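Local structure of Asp/Glu-specific dipeptidyl-peptidase (Flavobacterium psychrophilum, 5JXF) at residues 38-43 and 579-584; 170-175 and 196-201; 174-179 and 187-192. The protein removes dipeptides from the N-terminus of oligopeptides as a serine protease, with strict specificity for Asp or Glu at the P1 position. All blocks are in the same frame, centred on the assembly; numbering follows the deposited sequence.

Contact 1. Residues 38-43 and 579-584; sequences GGMWIP and PDANST
Ile42 lays the outer end of its longer branch on the ring of Pro579, with CD1 of Ile42 4.0 Å from CG of Pro579 and CG1 almost as near. The two side chains cross obliquely, and CG is the ring atom that touches. CG1 of Ile42 sits beside the backbone N (chi1 -56°), and the extended step after it (chi2 174°) sends CD1 out to that atom. The second touch is made by Met40, whose chain runs straight beyond CG and brings SD to 3.9 Å from CB of Ala581. Between these two apolar touches the backbones stay apart, O of Met40 lying 4.1 Å from O of Pro579. NH1 of Arg586 donates a hydrogen bond to each of these buried carbonyls.

The setting is the double beta-barrel of a chymotrypsin-like protease, interrupted in this family by a long helical insertion. Residues 579-584 lead from the last helix of that insertion into strand 586-591 of the second barrel, while 38-43 is the N-terminal loop, paired through the backbone of Trp41 with Val587. Met40 also lies on His656, and its side chain is about 7 Å from that of Arg680, the residue thought to read the acidic P1 side chain, and about 8 Å from the bound aspartic acid.

The far end of 579-584 is looser. Asn582 and Ser583 are partly exposed and do not touch 38-43. The turn there is tied to itself: OG1 of Thr584 donates to OD1 of Asn582 at 2.7 Å, lying in the carbonyl plane of the amide, and the same OD1 receives NH2 of Arg586. ND2 of Asn582 reaches O of Thr191 in strand 186-192.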
loop_
_atom_site.group_PDB
_atom_site.type_symbol
_atom_site.label_atom_id
_atom_site.label_comp_id
_atom_site.label_asym_id
_atom_site.label_seq_id
_atom_site.Cartn_x
_atom_site.Cartn_y
_atom_site.Cartn_z
ATOM N N GLY A 38 -13.268 23.492 -6.181
ATOM C CA GLY A 38 -14.003 22.975 -5.032
ATOM C C GLY A 38 -15.072 23.935 -4.528
ATOM O O GLY A 38 -15.768 24.565 -5.324
ATOM N N GLY A 39 -15.215 24.049 -3.211
ATOM C CA GLY A 39 -16.081 25.076 -2.648
ATOM C C GLY A 39 -17.072 24.634 -1.584
ATOM O O GLY A 39 -17.568 23.512 -1.624
ATOM N N MET A 40 -17.355 25.525 -0.629
ATOM C CA MET A 40 -18.314 25.256 0.434
ATOM C C MET A 40 -19.234 26.470 0.569
ATOM O O MET A 40 -18.839 27.501 1.112
ATOM C CB MET A 40 -17.611 24.959 1.765
ATOM C CG MET A 40 -16.487 23.924 1.689
ATOM S SD MET A 40 -15.414 23.870 3.147
ATOM C CE MET A 40 -14.582 22.281 2.897
ATOM N N TRP A 41 -20.464 26.329 0.093
ATOM C CA TRP A 41 -21.329 27.479 -0.167
ATOM C C TRP A 41 -22.391 27.710 0.903
ATOM O O TRP A 41 -22.970 26.775 1.442
ATOM C CB TRP A 41 -21.992 27.308 -1.542
ATOM C CG TRP A 41 -20.963 26.998 -2.587
ATOM C CD1 TRP A 41 -20.626 25.761 -3.067
ATOM C CD2 TRP A 41 -20.102 27.929 -3.242
ATOM N NE1 TRP A 41 -19.619 25.871 -3.995
ATOM C CE2 TRP A 41 -19.278 27.193 -4.120
ATOM C CE3 TRP A 41 -19.950 29.321 -3.180
ATOM C CZ2 TRP A 41 -18.316 27.802 -4.927
ATOM C CZ3 TRP A 41 -19.004 29.922 -3.982
ATOM C CH2 TRP A 41 -18.197 29.167 -4.845
ATOM N N ILE A 42 -22.628 28.977 1.204
ATOM C CA ILE A 42 -23.699 29.363 2.104
ATOM C C ILE A 42 -25.017 29.041 1.438
ATOM O O ILE A 42 -25.293 29.537 0.351
ATOM C CB ILE A 42 -23.618 30.859 2.453
ATOM C CG1 ILE A 42 -22.243 31.159 3.038
ATOM C CG2 ILE A 42 -24.718 31.227 3.432
ATOM C CD1 ILE A 42 -21.991 32.611 3.291
ATOM N N PRO A 43 -25.835 28.202 2.085
ATOM C CA PRO A 43 -26.965 27.570 1.408
ATOM C C PRO A 43 -28.042 28.559 0.962
ATOM O O PRO A 43 -28.857 28.221 0.106
ATOM C CB PRO A 43 -27.520 26.614 2.471
ATOM C CG PRO A 43 -26.430 26.460 3.464
ATOM C CD PRO A 43 -25.724 27.767 3.484
ATOM N N PRO A 579 -16.350 31.529 0.999
ATOM C CA PRO A 579 -15.810 31.833 2.325
ATOM C C PRO A 579 -15.175 30.606 2.959
ATOM O O PRO A 579 -15.666 29.496 2.750
ATOM C CB PRO A 579 -17.049 32.276 3.113
ATOM C CG PRO A 579 -18.170 31.615 2.433
ATOM C CD PRO A 579 -17.816 31.625 0.976
ATOM N N ASP A 580 -14.116 30.810 3.733
ATOM C CA ASP A 580 -13.437 29.722 4.434
ATOM C C ASP A 580 -14.462 29.069 5.342
ATOM O O ASP A 580 -15.397 29.725 5.765
ATOM C CB ASP A 580 -12.237 30.245 5.244
ATOM C CG ASP A 580 -10.940 30.389 4.401
ATOM O OD1 ASP A 580 -10.608 29.484 3.599
ATOM O OD2 ASP A 580 -10.229 31.408 4.560
ATOM N N ALA A 581 -14.314 27.785 5.638
ATOM C CA ALA A 581 -15.233 27.147 6.575
ATOM C C ALA A 581 -15.064 27.790 7.946
ATOM O O ALA A 581 -13.964 28.213 8.307
ATOM C CB ALA A 581 -14.984 25.632 6.646
ATOM N N ASN A 582 -16.155 27.859 8.703
ATOM C CA ASN A 582 -16.148 28.442 10.035
ATOM C C ASN A 582 -17.211 27.824 10.912
ATOM O O ASN A 582 -17.878 28.527 11.680
ATOM C CB ASN A 582 -16.350 29.962 9.956
ATOM C CG ASN A 582 -17.688 30.347 9.339
ATOM O OD1 ASN A 582 -18.441 29.495 8.857
ATOM N ND2 ASN A 582 -17.978 31.644 9.331
ATOM N N SER A 583 -17.368 26.508 10.772
ATOM C CA SER A 583 -18.346 25.719 11.517
ATOM C C SER A 583 -19.796 26.218 11.336
ATOM O O SER A 583 -20.609 26.118 12.254
ATOM C CB SER A 583 -17.990 25.683 13.007
ATOM O OG SER A 583 -16.596 25.598 13.190
ATOM N N THR A 584 -20.121 26.719 10.147
ATOM C CA THR A 584 -21.510 27.027 9.791
ATOM C C THR A 584 -22.023 26.149 8.640
ATOM O O THR A 584 -21.243 25.551 7.902
ATOM C CB THR A 584 -21.677 28.487 9.403
ATOM O OG1 THR A 584 -20.912 28.772 8.228
ATOM C CG2 THR A 584 -21.231 29.403 10.566
#

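Contact 2. Residues 170-175 and 196-201; sequences ENITKV and NQYILF
Val175 overlaps the tip of Leu200, methyl against methyl, with CG1 of Val175 3.7 Å from CD1 of Leu200. This is helix-on-sheet packing on the first barrel of the protease: helix 162-178 lies over strand 197-214, which enters the sheet just after the hairpin turn from strand 186-192. A classic beta bulge marks that entry, where Asn196 and Gln197 together face Phe192.

One turn back along the helix, Ile172 makes the second touch. Its CD1 comes obliquely to the ring of Tyr198, 4.4 Å from CE2, a lighter contact than the first. The spacing explains the pairing: residues three apart on the helix meet residues two apart on the strand, so Tyr198 and Leu200 present their side chains to the helix while Ile199 and Phe201 point into the other side of the sheet, against Ile42 and Thr584. Ile151 of helix 148-151 touches both Ile172 and Tyr198.

CG1 of Val175 stands opposite its own backbone N across the CA-CB bond (chi1 176°), on the carbonyl side, where CD1 of Leu200 meets it and lies 4.2 Å from O of Val175.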
loop_
_atom_site.group_PDB
_atom_site.type_symbol
_atom_site.label_atom_id
_atom_site.label_comp_id
_atom_site.label_asym_id
_atom_site.label_seq_id
_atom_site.Cartn_x
_atom_site.Cartn_y
_atom_site.Cartn_z
ATOM N N GLU A 170 -18.641 43.916 21.054
ATOM C CA GLU A 170 -19.779 44.566 21.693
ATOM C C GLU A 170 -20.972 44.635 20.753
ATOM O O GLU A 170 -22.101 44.435 21.194
ATOM C CB GLU A 170 -19.396 45.960 22.201
ATOM C CG GLU A 170 -17.940 46.050 22.569
ATOM C CD GLU A 170 -17.468 47.456 22.890
ATOM O OE1 GLU A 170 -17.885 48.404 22.181
ATOM O OE2 GLU A 170 -16.636 47.601 23.823
ATOM N N ASN A 171 -20.724 44.909 19.471
ATOM C CA ASN A 171 -21.777 44.852 18.458
ATOM C C ASN A 171 -22.342 43.441 18.301
ATOM O O ASN A 171 -23.552 43.264 18.116
ATOM C CB ASN A 171 -21.261 45.347 17.107
ATOM C CG ASN A 171 -20.794 46.790 17.155
ATOM O OD1 ASN A 171 -20.600 47.349 18.231
ATOM N ND2 ASN A 171 -20.599 47.396 15.985
ATOM N N ILE A 172 -21.461 42.441 18.352
ATOM C CA ILE A 172 -21.894 41.053 18.263
ATOM C C ILE A 172 -22.847 40.763 19.421
ATOM O O ILE A 172 -23.990 40.344 19.208
ATOM C CB ILE A 172 -20.695 40.054 18.278
ATOM C CG1 ILE A 172 -20.000 40.034 16.914
ATOM C CG2 ILE A 172 -21.159 38.641 18.648
ATOM C CD1 ILE A 172 -18.895 38.972 16.791
ATOM N N THR A 173 -22.397 41.018 20.641
ATOM C CA THR A 173 -23.246 40.807 21.807
ATOM C C THR A 173 -24.526 41.648 21.698
ATOM O O THR A 173 -25.609 41.232 22.109
ATOM C CB THR A 173 -22.491 41.141 23.109
ATOM O OG1 THR A 173 -21.378 40.248 23.254
ATOM C CG2 THR A 173 -23.409 40.994 24.320
ATOM N N LYS A 174 -24.389 42.802 21.068
ATOM C CA LYS A 174 -25.489 43.741 20.885
ATOM C C LYS A 174 -26.543 43.130 19.935
ATOM O O LYS A 174 -27.732 43.032 20.275
ATOM C CB LYS A 174 -24.887 45.077 20.388
ATOM C CG LYS A 174 -25.800 46.186 19.824
ATOM C CD LYS A 174 -24.806 47.268 19.080
ATOM C CE LYS A 174 -25.768 48.252 18.308
ATOM N NZ LYS A 174 -25.585 47.361 17.000
ATOM N N VAL A 175 -26.107 42.647 18.779
ATOM C CA VAL A 175 -27.048 42.037 17.847
ATOM C C VAL A 175 -27.616 40.698 18.349
ATOM O O VAL A 175 -28.812 40.430 18.196
ATOM C CB VAL A 175 -26.392 41.847 16.476
ATOM C CG1 VAL A 175 -27.319 41.121 15.532
ATOM C CG2 VAL A 175 -26.027 43.211 15.916
ATOM N N ASN A 196 -14.535 40.210 6.923
ATOM C CA ASN A 196 -15.185 41.080 5.945
ATOM C C ASN A 196 -16.702 40.947 5.947
ATOM O O ASN A 196 -17.407 41.736 5.321
ATOM C CB ASN A 196 -14.654 40.790 4.541
ATOM C CG ASN A 196 -13.251 41.308 4.332
ATOM O OD1 ASN A 196 -13.046 42.505 4.132
ATOM N ND2 ASN A 196 -12.273 40.406 4.354
ATOM N N GLN A 197 -17.214 39.942 6.647
ATOM C CA GLN A 197 -18.650 39.698 6.656
ATOM C C GLN A 197 -19.089 39.041 7.961
ATOM O O GLN A 197 -18.372 38.215 8.520
ATOM C CB GLN A 197 -19.052 38.831 5.452
ATOM C CG GLN A 197 -20.544 38.526 5.375
ATOM C CD GLN A 197 -20.939 37.759 4.123
ATOM O OE1 GLN A 197 -20.091 37.280 3.367
ATOM N NE2 GLN A 197 -22.244 37.653 3.894
ATOM N N TYR A 198 -20.264 39.416 8.450
ATOM C CA TYR A 198 -20.801 38.836 9.675
ATOM C C TYR A 198 -22.238 38.378 9.460
ATOM O O TYR A 198 -23.087 39.150 8.993
ATOM C CB TYR A 198 -20.721 39.835 10.832
ATOM C CG TYR A 198 -19.306 40.137 11.263
ATOM C CD1 TYR A 198 -18.559 41.123 10.627
ATOM C CD2 TYR A 198 -18.709 39.427 12.298
ATOM C CE1 TYR A 198 -17.255 41.400 11.019
ATOM C CE2 TYR A 198 -17.409 39.701 12.699
ATOM C CZ TYR A 198 -16.686 40.686 12.057
ATOM O OH TYR A 198 -15.390 40.952 12.450
ATOM N N ILE A 199 -22.499 37.114 9.790
ATOM C CA ILE A 199 -23.811 36.517 9.589
ATOM C C ILE A 199 -24.346 35.938 10.880
ATOM O O ILE A 199 -23.624 35.216 11.580
ATOM C CB ILE A 199 -23.772 35.396 8.546
ATOM C CG1 ILE A 199 -23.401 35.948 7.171
ATOM C CG2 ILE A 199 -25.113 34.663 8.500
ATOM C CD1 ILE A 199 -23.089 34.856 6.156
ATOM N N LEU A 200 -25.609 36.249 11.181
ATOM C CA LEU A 200 -26.295 35.710 12.351
ATOM C C LEU A 200 -27.208 34.557 11.997
ATOM O O LEU A 200 -28.004 34.632 11.063
ATOM C CB LEU A 200 -27.115 36.804 13.060
ATOM C CG LEU A 200 -27.967 36.373 14.268
ATOM C CD1 LEU A 200 -28.111 37.531 15.252
ATOM C CD2 LEU A 200 -29.348 35.855 13.877
ATOM N N PHE A 201 -27.119 33.513 12.811
ATOM C CA PHE A 201 -27.919 32.317 12.662
ATOM C C PHE A 201 -28.903 32.216 13.811
ATOM O O PHE A 201 -28.512 32.140 14.978
ATOM C CB PHE A 201 -27.022 31.063 12.623
ATOM C CG PHE A 201 -26.166 30.967 11.394
ATOM C CD1 PHE A 201 -25.064 31.797 11.231
ATOM C CD2 PHE A 201 -26.445 30.028 10.412
ATOM C CE1 PHE A 201 -24.260 31.704 10.100
ATOM C CE2 PHE A 201 -25.654 29.932 9.279
ATOM C CZ PHE A 201 -24.557 30.769 9.122
#

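Contact 3. Residues 174-179 and 187-192; sequences KVTASF and NKVRTF
The amide of Asn187 lies with its plane running close to two carbonyl oxygens, one in the last turn of helix 162-178 and one just past it. O of Thr176 is near that plane and O of Phe179 almost exactly in it, each taking a different hydrogen of the same nitrogen. ND2 of Asn187 is 3.1 Å from O of Thr176, in the straighter of the two bonds (157° at the hydrogen). It is equally near O of Phe179, but there the donor stands well above the carbonyl plane and the bond is more bent. CB of Phe179 closes in at 3.4 Å from the same ND2, while the phenyl ring, oblique to the nitrogen, leads away from Asn187; the Phe179 side chain also touches Leu200.

Asn187 thus works as a clasp across a helix-to-strand return: the chain leaves the helix at Phe179, loops round, and strand 187-192 runs back nearly antiparallel to helix segment 174-178, with the axes 7.7 Å apart. Alongside, the side chains of Thr176 and Asn187 slide past each other in opposite directions, CG2 of Thr176 lying 4.0 Å from CB of Asn187. OG1 of Thr176 stands beside its backbone N (chi1 -63°), where it bonds to O of Ile172; its flank is covered by CG2 of Val189 at 3.4 Å.

An aspartate in place of Asn187 would probably leave both carbonyls without their shared donor and set a negative charge against them. The neutral amide, with both N-H groups used, probably offsets the partial negative charge of these carbonyls.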
loop_
_atom_site.group_PDB
_atom_site.type_symbol
_atom_site.label_atom_id
_atom_site.label_comp_id
_atom_site.label_asym_id
_atom_site.label_seq_id
_atom_site.Cartn_x
_atom_site.Cartn_y
_atom_site.Cartn_z
ATOM N N LYS A 174 -24.389 42.802 21.068
ATOM C CA LYS A 174 -25.489 43.741 20.885
ATOM C C LYS A 174 -26.543 43.130 19.935
ATOM O O LYS A 174 -27.732 43.032 20.275
ATOM C CB LYS A 174 -24.887 45.077 20.388
ATOM C CG LYS A 174 -25.800 46.186 19.824
ATOM C CD LYS A 174 -24.806 47.268 19.080
ATOM C CE LYS A 174 -25.768 48.252 18.308
ATOM N NZ LYS A 174 -25.585 47.361 17.000
ATOM N N VAL A 175 -26.107 42.647 18.779
ATOM C CA VAL A 175 -27.048 42.037 17.847
ATOM C C VAL A 175 -27.616 40.698 18.349
ATOM O O VAL A 175 -28.812 40.430 18.196
ATOM C CB VAL A 175 -26.392 41.847 16.476
ATOM C CG1 VAL A 175 -27.319 41.121 15.532
ATOM C CG2 VAL A 175 -26.027 43.211 15.916
ATOM N N THR A 176 -26.766 39.876 18.957
ATOM C CA THR A 176 -27.176 38.549 19.413
ATOM C C THR A 176 -28.379 38.666 20.362
ATOM O O THR A 176 -29.328 37.879 20.300
ATOM C CB THR A 176 -25.995 37.825 20.102
ATOM O OG1 THR A 176 -24.940 37.615 19.154
ATOM C CG2 THR A 176 -26.411 36.494 20.670
ATOM N N ALA A 177 -28.345 39.693 21.204
ATOM C CA ALA A 177 -29.378 39.933 22.208
ATOM C C ALA A 177 -30.639 40.514 21.568
ATOM O O ALA A 177 -31.768 40.297 22.032
ATOM C CB ALA A 177 -28.840 40.885 23.293
ATOM N N SER A 178 -30.421 41.251 20.486
ATOM C CA SER A 178 -31.443 42.084 19.883
ATOM C C SER A 178 -32.219 41.412 18.748
ATOM O O SER A 178 -33.432 41.566 18.654
ATOM C CB SER A 178 -30.787 43.366 19.380
ATOM O OG SER A 178 -31.399 43.828 18.202
ATOM N N PHE A 179 -31.521 40.673 17.889
ATOM C CA PHE A 179 -32.159 40.082 16.712
ATOM C C PHE A 179 -33.394 39.269 17.096
ATOM O O PHE A 179 -33.423 38.607 18.139
ATOM C CB PHE A 179 -31.170 39.217 15.945
ATOM C CG PHE A 179 -31.501 39.069 14.495
ATOM C CD1 PHE A 179 -32.255 37.992 14.050
ATOM C CD2 PHE A 179 -31.072 40.016 13.582
ATOM C CE1 PHE A 179 -32.567 37.846 12.707
ATOM C CE2 PHE A 179 -31.372 39.881 12.237
ATOM C CZ PHE A 179 -32.125 38.792 11.796
ATOM N N ASN A 187 -29.691 32.961 19.126
ATOM C CA ASN A 187 -28.904 33.603 18.097
ATOM C C ASN A 187 -27.426 33.321 18.288
ATOM O O ASN A 187 -26.970 33.163 19.419
ATOM C CB ASN A 187 -29.171 35.097 18.107
ATOM C CG ASN A 187 -30.581 35.403 17.714
ATOM O OD1 ASN A 187 -31.223 34.579 17.054
ATOM N ND2 ASN A 187 -31.092 36.570 18.124
ATOM N N LYS A 188 -26.703 33.240 17.171
ATOM C CA LYS A 188 -25.253 33.026 17.145
ATOM C C LYS A 188 -24.680 33.759 15.945
ATOM O O LYS A 188 -25.050 33.456 14.820
ATOM C CB LYS A 188 -24.907 31.531 17.059
ATOM C CG LYS A 188 -23.413 31.243 16.901
ATOM C CD LYS A 188 -22.614 31.869 18.040
ATOM C CE LYS A 188 -21.163 31.409 18.043
ATOM N NZ LYS A 188 -20.444 31.984 19.215
ATOM N N VAL A 189 -23.792 34.720 16.182
ATOM C CA VAL A 189 -23.173 35.483 15.109
ATOM C C VAL A 189 -21.817 34.867 14.744
ATOM O O VAL A 189 -21.003 34.589 15.620
ATOM C CB VAL A 189 -22.984 36.972 15.503
ATOM C CG1 VAL A 189 -22.217 37.715 14.433
ATOM C CG2 VAL A 189 -24.344 37.646 15.769
ATOM N N ARG A 190 -21.590 34.650 13.451
ATOM C CA ARG A 190 -20.369 34.021 12.980
ATOM C C ARG A 190 -19.604 34.911 12.046
ATOM O O ARG A 190 -20.189 35.710 11.313
ATOM C CB ARG A 190 -20.679 32.704 12.260
ATOM C CG ARG A 190 -21.287 31.664 13.133
ATOM C CD ARG A 190 -20.248 30.984 14.024
ATOM N NE ARG A 190 -20.891 29.889 14.745
ATOM C CZ ARG A 190 -20.254 28.901 15.364
ATOM N NH1 ARG A 190 -18.927 28.865 15.384
ATOM N NH2 ARG A 190 -20.954 27.951 15.971
ATOM N N THR A 191 -18.290 34.746 12.037
ATOM C CA THR A 191 -17.442 35.595 11.222
ATOM C C THR A 191 -17.098 34.912 9.906
ATOM O O THR A 191 -16.736 33.740 9.883
ATOM C CB THR A 191 -16.161 35.948 11.966
ATOM O OG1 THR A 191 -16.477 36.232 13.332
ATOM C CG2 THR A 191 -15.498 37.142 11.331
ATOM N N PHE A 192 -17.225 35.646 8.806
ATOM C CA PHE A 192 -16.914 35.118 7.479
ATOM C C PHE A 192 -15.835 35.941 6.766
ATOM O O PHE A 192 -15.673 37.140 7.027
ATOM C CB PHE A 192 -18.172 35.081 6.603
ATOM C CG PHE A 192 -19.196 34.052 7.016
ATOM C CD1 PHE A 192 -19.961 34.223 8.162
ATOM C CD2 PHE A 192 -19.421 32.925 6.226
ATOM C CE1 PHE A 192 -20.908 33.275 8.528
ATOM C CE2 PHE A 192 -20.381 31.974 6.577
ATOM C CZ PHE A 192 -21.121 32.141 7.726
#

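The touching residues of contact 1 are all buried, near the substrate site, while contacts 2 and 3 lie farther from the chain's centre and away from the annotated sites. The latter two are nearly one interface, their centres about 4 Å apart: both use helix 162-178, share Val175, and reach the paired strands 186-192 and 197-214. Contact 2 is its apolar, mostly buried part; contact 3, partly exposed, adds polar bonds where the helix ends. CD1 of Leu200 joins them, 3.6 Å from CB of Phe179. The sheet's other side reaches contact 1, with CD1 of Ile42 3.8 Å from CD1 of Ile199, so the sheet lies between helix and N-terminal loop.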